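Local coordinates for protein alpha-L-rhamnosidase (Aspergillus terreus, PDB 6GSZ) that probably hydrolyses terminal non-reducing alpha-L-rhamnose residues from alpha-L-rhamnosides, at residues Gly469-Ile474 / Arg492-Asp497; Ala530-Pro535 / Lys556-Lys561. All blocks are in the same frame, centred on the assembly; numbering follows the deposited sequence.

Both interactions lie in the helical six-hairpin glycosidase domain. From the N terminus, interaction 1 comes first: 469-474 meets 492-497 across 17 residues that hold the rest of helix 471-484, a short turn and the start of helix 488-503. Interaction 2 then joins 530-535 to 556-561 over 20 residues, mostly helix, closing the turn between helices 530-542 and 545-562. The first contact is complete before the second begins, so they neither nest nor cross. With centres about 12 Å apart they nevertheless touch: Ala530 packs against Thr471, and Leu495 against Val534 and Pro535. Segment 469-474 lends Trp470 and Asp473 to the glucose pocket while 492-497 packs on its other side; interaction 2 reaches a glycan and a calcium ion.

Interaction 1: Gly469-Ile474 / Arg492-Asp497; sequences GWTGDI and RAWLKD. With BGC (beta-D-glucopyranose), chain B.
The carboxylate of Asp473 grips a bound beta-D-glucopyranose with both oxygens: OD1 accepts a hydrogen bond from O3 at 2.5 Å and OD2 one from O2 at 2.6 Å. Two bonds to neighbouring hydroxyls help hold the carboxylate's rotation in the glucose pocket of what is, by family, an (alpha/alpha)6 barrel. Trp470, at the N-cap position of helix 471-484, supplies a flat platform. Glucose lies over one face of its indole, displaced toward the rim, with C4 of the sugar 3.7 Å from Trp470 CE3. The NE1 of Trp470 bonds to Glu466, and Trp578 meets the indole edge-to-face. Asp460, Trp527 and His761 bind further atoms of the sugar.

On the far side of the 469-474 backbone from the Trp470 ring, helix 488-503 sends Trp494 against the start of helix 471-484. Its CG is anti to the backbone N (chi1 -175°), which carries the six-membered ring out to Gly469, Thr471 and Ile474. Gly469 O lies near the ring plane, 3.8 Å from Trp494 CZ2. Thr471 also meets the indole edge, its methyl CG2 4.1 Å from Trp494 CH2, the two side chains crossing at about a right angle. The Thr471 hydroxyl bonds instead to the carbonyl of Tyr511. Ile474 and Trp494 run past each other in opposite directions. No hydrogen bond joins the two segments; the buried indole nitrogen, Trp494 NE1, is satisfied by Ile513 O, a bond that helps fix the ring's rotation. The closest approach between the segments is that of the Ile474 branch methyl CG2 to Trp494 CH2, at 3.5 Å.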
loop_
_atom_site.group_PDB
_atom_site.type_symbol
_atom_site.label_atom_id
_atom_site.label_comp_id
_atom_site.label_asym_id
_atom_site.label_seq_id
_atom_site.Cartn_x
_atom_site.Cartn_y
_atom_site.Cartn_z
ATOM N N GLY A 469 2.930 7.898 -7.101
ATOM C CA GLY A 469 1.709 7.067 -7.053
ATOM C C GLY A 469 1.165 6.708 -8.427
ATOM O O GLY A 469 0.109 7.197 -8.830
ATOM N N TRP A 470 1.964 5.939 -9.171
ATOM C CA TRP A 470 1.604 5.586 -10.550
ATOM C C TRP A 470 0.300 4.759 -10.612
ATOM O O TRP A 470 0.147 3.702 -9.989
ATOM C CB TRP A 470 2.760 4.868 -11.221
ATOM C CG TRP A 470 3.807 5.804 -11.759
ATOM C CD1 TRP A 470 4.996 6.144 -11.184
ATOM C CD2 TRP A 470 3.758 6.479 -13.020
ATOM N NE1 TRP A 470 5.684 6.984 -12.014
ATOM C CE2 TRP A 470 4.945 7.228 -13.140
ATOM C CE3 TRP A 470 2.822 6.521 -14.041
ATOM C CZ2 TRP A 470 5.211 7.994 -14.267
ATOM C CZ3 TRP A 470 3.073 7.278 -15.157
ATOM C CH2 TRP A 470 4.262 8.027 -15.255
ATOM N N THR A 471 -0.646 5.303 -11.362
ATOM C CA THR A 471 -2.017 4.780 -11.399
ATOM C C THR A 471 -2.116 3.392 -12.044
ATOM O O THR A 471 -2.821 2.526 -11.560
ATOM C CB THR A 471 -2.911 5.838 -12.054
ATOM O OG1 THR A 471 -2.377 6.248 -13.321
ATOM C CG2 THR A 471 -3.087 7.024 -11.142
ATOM N N GLY A 472 -1.436 3.185 -13.173
ATOM C CA GLY A 472 -1.572 1.923 -13.856
ATOM C C GLY A 472 -1.028 0.776 -13.018
ATOM O O GLY A 472 -1.594 -0.335 -12.992
ATOM N N ASP A 473 0.085 0.983 -12.307
ATOM C CA ASP A 473 0.732 -0.074 -11.569
ATOM C C ASP A 473 -0.218 -0.607 -10.474
ATOM O O ASP A 473 -0.324 -1.820 -10.286
ATOM C CB ASP A 473 2.051 0.396 -10.941
ATOM C CG ASP A 473 3.074 0.975 -11.900
ATOM O OD1 ASP A 473 2.670 1.825 -12.734
ATOM O OD2 ASP A 473 4.250 0.543 -11.823
ATOM N N ILE A 474 -0.876 0.299 -9.740
ATOM C CA ILE A 474 -1.769 -0.139 -8.685
ATOM C C ILE A 474 -3.042 -0.755 -9.271
ATOM O O ILE A 474 -3.600 -1.659 -8.678
ATOM C CB ILE A 474 -2.001 0.943 -7.611
ATOM C CG1 ILE A 474 -2.810 0.403 -6.439
ATOM C CG2 ILE A 474 -2.623 2.187 -8.184
ATOM C CD1 ILE A 474 -2.166 -0.788 -5.724
ATOM N N ARG A 492 -8.465 3.735 0.589
ATOM C CA ARG A 492 -9.526 4.701 0.719
ATOM C C ARG A 492 -8.979 6.142 0.613
ATOM O O ARG A 492 -9.554 7.014 -0.072
ATOM C CB ARG A 492 -10.282 4.524 2.034
ATOM C CG ARG A 492 -11.550 5.353 2.143
ATOM C CD ARG A 492 -12.265 5.221 3.475
ATOM N NE ARG A 492 -13.614 5.765 3.342
ATOM C CZ ARG A 492 -14.578 5.539 4.240
ATOM N NH1 ARG A 492 -14.257 5.003 5.426
ATOM N NH2 ARG A 492 -15.859 5.800 3.930
ATOM N N ALA A 493 -7.904 6.383 1.374
ATOM C CA ALA A 493 -7.266 7.701 1.412
ATOM C C ALA A 493 -6.714 8.076 0.026
ATOM O O ALA A 493 -6.932 9.213 -0.478
ATOM C CB ALA A 493 -6.205 7.710 2.497
ATOM N N TRP A 494 -5.998 7.137 -0.584
ATOM C CA TRP A 494 -5.401 7.393 -1.891
ATOM C C TRP A 494 -6.462 7.783 -2.919
ATOM O O TRP A 494 -6.294 8.688 -3.748
ATOM C CB TRP A 494 -4.535 6.221 -2.324
ATOM C CG TRP A 494 -3.791 6.454 -3.588
ATOM C CD1 TRP A 494 -2.696 7.254 -3.752
ATOM C CD2 TRP A 494 -4.070 5.921 -4.884
ATOM N NE1 TRP A 494 -2.281 7.221 -5.062
ATOM C CE2 TRP A 494 -3.124 6.437 -5.797
ATOM C CE3 TRP A 494 -5.068 5.068 -5.383
ATOM C CZ2 TRP A 494 -3.113 6.126 -7.158
ATOM C CZ3 TRP A 494 -5.072 4.776 -6.725
ATOM C CH2 TRP A 494 -4.123 5.303 -7.606
ATOM N N LEU A 495 -7.584 7.028 -2.912
ATOM C CA LEU A 495 -8.632 7.261 -3.871
ATOM C C LEU A 495 -9.389 8.579 -3.649
ATOM O O LEU A 495 -9.897 9.150 -4.631
ATOM C CB LEU A 495 -9.586 6.065 -3.931
ATOM C CG LEU A 495 -9.001 4.825 -4.636
ATOM C CD1 LEU A 495 -9.809 3.592 -4.298
ATOM C CD2 LEU A 495 -8.951 5.048 -6.141
ATOM N N LYS A 496 -9.420 9.078 -2.393
ATOM C CA LYS A 496 -9.934 10.432 -2.175
ATOM C C LYS A 496 -9.089 11.476 -2.935
ATOM O O LYS A 496 -9.608 12.386 -3.575
ATOM C CB LYS A 496 -9.930 10.763 -0.669
ATOM C CG LYS A 496 -10.997 10.004 0.096
ATOM C CD LYS A 496 -10.931 10.294 1.586
ATOM C CE LYS A 496 -12.064 9.622 2.315
ATOM N NZ LYS A 496 -11.928 9.804 3.780
ATOM N N ASP A 497 -7.777 11.290 -2.852
ATOM C CA ASP A 497 -6.845 12.209 -3.542
ATOM C C ASP A 497 -6.986 12.051 -5.048
ATOM O O ASP A 497 -6.988 13.043 -5.802
ATOM C CB ASP A 497 -5.413 12.025 -3.054
ATOM C CG ASP A 497 -5.208 12.533 -1.630
ATOM O OD1 ASP A 497 -6.139 13.200 -1.083
ATOM O OD2 ASP A 497 -4.092 12.256 -1.090
HETATM C C2 BGC B . 5.787 3.141 -13.683
HETATM C C3 BGC B . 4.975 3.099 -14.947
HETATM C C4 BGC B . 5.090 4.281 -15.883
HETATM C C5 BGC B . 6.517 4.489 -16.041
HETATM C C6 BGC B . 6.639 5.639 -17.020
HETATM C C1 BGC B . 7.216 3.542 -14.004
HETATM O O1 BGC B . 7.986 3.444 -12.822
HETATM O O2 BGC B . 6.044 1.835 -13.220
HETATM O O3 BGC B . 3.699 3.158 -14.589
HETATM O O4 BGC B . 4.426 4.179 -17.164
HETATM O O5 BGC B . 7.263 4.724 -14.803
HETATM O O6 BGC B . 8.021 5.999 -17.114
#

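Interaction 2: Ala530-Pro535 / Lys556-Lys561; sequences AIVGVP and KDWVDK. With NAG (2-acetamido-2-deoxy-beta-D-glucopyranose), chain D; NAG (2-acetamido-2-deoxy-beta-D-glucopyranose), chain C; BMA (beta-D-mannopyranose), chain E; MAN (alpha-D-mannopyranose), chain F.
Ile531 presses its branch methyl into the base of the Trp558 side chain, CG2 lying 3.4 Å from Trp558 CB. That methyl sits between the backbone N and carbonyl carbon of its own residue, and the rest of the isoleucine leads away from the contact. Val532 comes in at about a right angle to the tryptophan, its CG2 3.8 Å from Trp558 CD1, and reaches Val559 more loosely. These apolar contacts join two consecutive helices of the six-hairpin domain; the segment axes come within 9.3 Å and run roughly antiparallel, at 145°. Asp529, just before 530-535, accepts a hydrogen bond from Trp558 NE1 and so helps fix the indole.

Farther out, a glycan attached at another point of the protein lies against helix 545-562. Lys556 NZ forms a salt bridge with Asp560 OD2 at 2.8 Å, on the syn side of the carboxylate, and also binds O7 of one N-acetylglucosamine. That sugar's O6 donates a hydrogen bond to Asp560 OD1 at 2.7 Å. Tyr629 OH bonds to both Lys556 NZ and Asp560 OD1. N2 of the next N-acetylglucosamine donates to Asp560 O at 2.9 Å, nearly straight (N-H...O 165°). Extended beyond CG, Lys561 reaches O6 of the alpha-mannose with NZ, while its carbonyl oxygen, with that of Ser506, binds a calcium ion.

Helix 488-503 touches Ile531 through Ala498 and Trp558 through Gln502, whereas helix 598-619 packs on Val532 and Val559.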
loop_
_atom_site.group_PDB
_atom_site.type_symbol
_atom_site.label_atom_id
_atom_site.label_comp_id
_atom_site.label_asym_id
_atom_site.label_seq_id
_atom_site.Cartn_x
_atom_site.Cartn_y
_atom_site.Cartn_z
ATOM N N ALA A 530 -7.534 3.332 -13.638
ATOM C CA ALA A 530 -7.427 3.027 -12.221
ATOM C C ALA A 530 -8.583 3.585 -11.388
ATOM O O ALA A 530 -8.921 2.994 -10.330
ATOM C CB ALA A 530 -6.123 3.524 -11.661
ATOM N N ILE A 531 -9.140 4.725 -11.830
ATOM C CA ILE A 531 -10.209 5.378 -11.061
ATOM C C ILE A 531 -11.514 4.544 -11.065
ATOM O O ILE A 531 -12.414 4.825 -10.257
ATOM C CB ILE A 531 -10.422 6.825 -11.561
ATOM C CG1 ILE A 531 -11.155 7.722 -10.567
ATOM C CG2 ILE A 531 -11.061 6.849 -12.946
ATOM C CD1 ILE A 531 -10.402 7.960 -9.326
ATOM N N VAL A 532 -11.590 3.569 -11.981
ATOM C CA VAL A 532 -12.685 2.569 -12.021
ATOM C C VAL A 532 -12.208 1.270 -11.372
ATOM O O VAL A 532 -12.900 0.676 -10.555
ATOM C CB VAL A 532 -13.164 2.307 -13.468
ATOM C CG1 VAL A 532 -14.357 1.338 -13.482
ATOM C CG2 VAL A 532 -13.557 3.587 -14.186
ATOM N N GLY A 533 -11.078 0.783 -11.860
ATOM C CA GLY A 533 -10.600 -0.570 -11.526
ATOM C C GLY A 533 -10.229 -0.749 -10.060
ATOM O O GLY A 533 -10.417 -1.808 -9.448
ATOM N N VAL A 534 -9.541 0.258 -9.484
ATOM C CA VAL A 534 -9.108 0.118 -8.089
ATOM C C VAL A 534 -10.353 0.104 -7.187
ATOM O O VAL A 534 -10.469 -0.786 -6.347
ATOM C CB VAL A 534 -8.010 1.107 -7.671
ATOM C CG1 VAL A 534 -7.615 0.912 -6.222
ATOM C CG2 VAL A 534 -6.791 0.879 -8.549
ATOM N N PRO A 535 -11.324 1.032 -7.322
ATOM C CA PRO A 535 -12.613 0.910 -6.615
ATOM C C PRO A 535 -13.335 -0.431 -6.830
ATOM O O PRO A 535 -13.839 -1.013 -5.842
ATOM C CB PRO A 535 -13.425 2.102 -7.130
ATOM C CG PRO A 535 -12.349 3.134 -7.411
ATOM C CD PRO A 535 -11.248 2.315 -8.050
ATOM N N LYS A 556 -17.492 7.191 -12.773
ATOM C CA LYS A 556 -18.467 7.623 -13.743
ATOM C C LYS A 556 -17.969 8.824 -14.563
ATOM O O LYS A 556 -18.100 8.860 -15.788
ATOM C CB LYS A 556 -19.795 7.941 -13.060
ATOM C CG LYS A 556 -20.856 8.522 -13.988
ATOM C CD LYS A 556 -22.241 8.477 -13.385
ATOM C CE LYS A 556 -23.290 9.294 -14.123
ATOM N NZ LYS A 556 -23.432 9.048 -15.577
ATOM N N ASP A 557 -17.329 9.795 -13.913
ATOM C CA ASP A 557 -16.864 10.975 -14.636
ATOM C C ASP A 557 -15.731 10.598 -15.597
ATOM O O ASP A 557 -15.627 11.190 -16.673
ATOM C CB ASP A 557 -16.374 12.064 -13.689
ATOM C CG ASP A 557 -17.470 12.861 -13.005
ATOM O OD1 ASP A 557 -18.646 12.773 -13.440
ATOM O OD2 ASP A 557 -17.147 13.597 -12.027
ATOM N N TRP A 558 -14.896 9.618 -15.233
ATOM C CA TRP A 558 -13.854 9.159 -16.119
ATOM C C TRP A 558 -14.443 8.624 -17.436
ATOM O O TRP A 558 -14.003 8.991 -18.540
ATOM C CB TRP A 558 -12.999 8.111 -15.432
ATOM C CG TRP A 558 -12.072 7.366 -16.327
ATOM C CD1 TRP A 558 -12.142 6.049 -16.638
ATOM C CD2 TRP A 558 -10.935 7.866 -17.048
ATOM N NE1 TRP A 558 -11.140 5.677 -17.487
ATOM C CE2 TRP A 558 -10.363 6.783 -17.747
ATOM C CE3 TRP A 558 -10.307 9.120 -17.162
ATOM C CZ2 TRP A 558 -9.247 6.895 -18.569
ATOM C CZ3 TRP A 558 -9.210 9.226 -17.985
ATOM C CH2 TRP A 558 -8.648 8.131 -18.638
ATOM N N VAL A 559 -15.415 7.705 -17.315
ATOM C CA VAL A 559 -15.998 7.121 -18.510
ATOM C C VAL A 559 -16.753 8.209 -19.290
ATOM O O VAL A 559 -16.662 8.274 -20.523
ATOM C CB VAL A 559 -16.883 5.936 -18.151
ATOM C CG1 VAL A 559 -17.650 5.387 -19.332
ATOM C CG2 VAL A 559 -16.022 4.849 -17.541
ATOM N N ASP A 560 -17.523 9.042 -18.586
ATOM C CA ASP A 560 -18.396 9.972 -19.253
ATOM C C ASP A 560 -17.624 11.120 -19.938
ATOM O O ASP A 560 -18.073 11.616 -20.995
ATOM C CB ASP A 560 -19.392 10.577 -18.286
ATOM C CG ASP A 560 -20.449 9.606 -17.782
ATOM O OD1 ASP A 560 -20.581 8.474 -18.384
ATOM O OD2 ASP A 560 -21.167 10.022 -16.832
ATOM N N LYS A 561 -16.575 11.629 -19.278
ATOM C CA LYS A 561 -15.988 12.917 -19.660
ATOM C C LYS A 561 -14.452 12.899 -19.762
ATOM O O LYS A 561 -13.849 13.848 -20.293
ATOM C CB LYS A 561 -16.420 13.978 -18.643
ATOM C CG LYS A 561 -17.918 14.226 -18.585
ATOM C CD LYS A 561 -18.336 15.304 -17.600
ATOM C CE LYS A 561 -19.828 15.427 -17.427
ATOM N NZ LYS A 561 -20.145 16.470 -16.414
HETATM C C1 NAG D . -24.419 7.024 -20.397
HETATM C C2 NAG D . -24.605 8.212 -19.398
HETATM C C3 NAG D . -24.216 9.524 -20.080
HETATM C C4 NAG D . -22.822 9.390 -20.723
HETATM C C5 NAG D . -22.654 8.121 -21.521
HETATM C C6 NAG D . -21.208 7.861 -21.948
HETATM C C7 NAG D . -26.280 7.803 -17.709
HETATM C C8 NAG D . -27.701 7.924 -17.273
HETATM N N2 NAG D . -25.949 8.320 -18.887
HETATM O O3 NAG D . -24.248 10.594 -19.126
HETATM O O4 NAG D . -22.595 10.443 -21.682
HETATM O O5 NAG D . -23.103 6.943 -20.798
HETATM O O6 NAG D . -20.406 7.358 -20.857
HETATM O O7 NAG D . -25.460 7.172 -17.006
HETATM C C1 NAG C . -21.968 11.611 -21.205
HETATM C C2 NAG C . -21.310 12.289 -22.378
HETATM C C3 NAG C . -20.766 13.649 -21.960
HETATM C C4 NAG C . -21.847 14.463 -21.259
HETATM C C5 NAG C . -22.465 13.677 -20.109
HETATM C C6 NAG C . -23.642 14.420 -19.493
HETATM C C7 NAG C . -20.301 10.771 -24.013
HETATM C C8 NAG C . -19.082 9.966 -24.337
HETATM N N2 NAG C . -20.245 11.474 -22.879
HETATM O O3 NAG C . -20.284 14.359 -23.109
HETATM O O4 NAG C . -21.242 15.617 -20.715
HETATM O O5 NAG C . -22.957 12.446 -20.629
HETATM O O6 NAG C . -24.210 13.571 -18.469
HETATM O O7 NAG C . -21.304 10.735 -24.732
HETATM C C1 BMA E . -21.765 16.868 -21.180
HETATM C C2 BMA E . -21.525 17.971 -20.159
HETATM C C3 BMA E . -22.008 19.310 -20.749
HETATM C C4 BMA E . -21.336 19.563 -22.096
HETATM C C5 BMA E . -21.420 18.372 -23.041
HETATM C C6 BMA E . -20.446 18.533 -24.203
HETATM O O2 BMA E . -20.135 18.000 -19.903
HETATM O O3 BMA E . -21.652 20.396 -19.897
HETATM O O4 BMA E . -21.992 20.667 -22.706
HETATM O O5 BMA E . -21.100 17.144 -22.373
HETATM O O6 BMA E . -20.632 17.399 -25.050
HETATM C C1 MAN F . -22.796 21.067 -19.330
HETATM C C2 MAN F . -22.323 22.401 -18.726
HETATM C C3 MAN F . -21.508 22.138 -17.467
HETATM C C4 MAN F . -22.182 21.126 -16.546
HETATM C C5 MAN F . -22.618 19.861 -17.303
HETATM C C6 MAN F . -23.306 18.792 -16.454
HETATM O O2 MAN F . -23.420 23.252 -18.334
HETATM O O3 MAN F . -21.373 23.355 -16.721
HETATM O O4 MAN F . -21.214 20.803 -15.539
HETATM O O5 MAN F . -23.487 20.226 -18.393
HETATM O O6 MAN F . -22.969 17.473 -16.959
#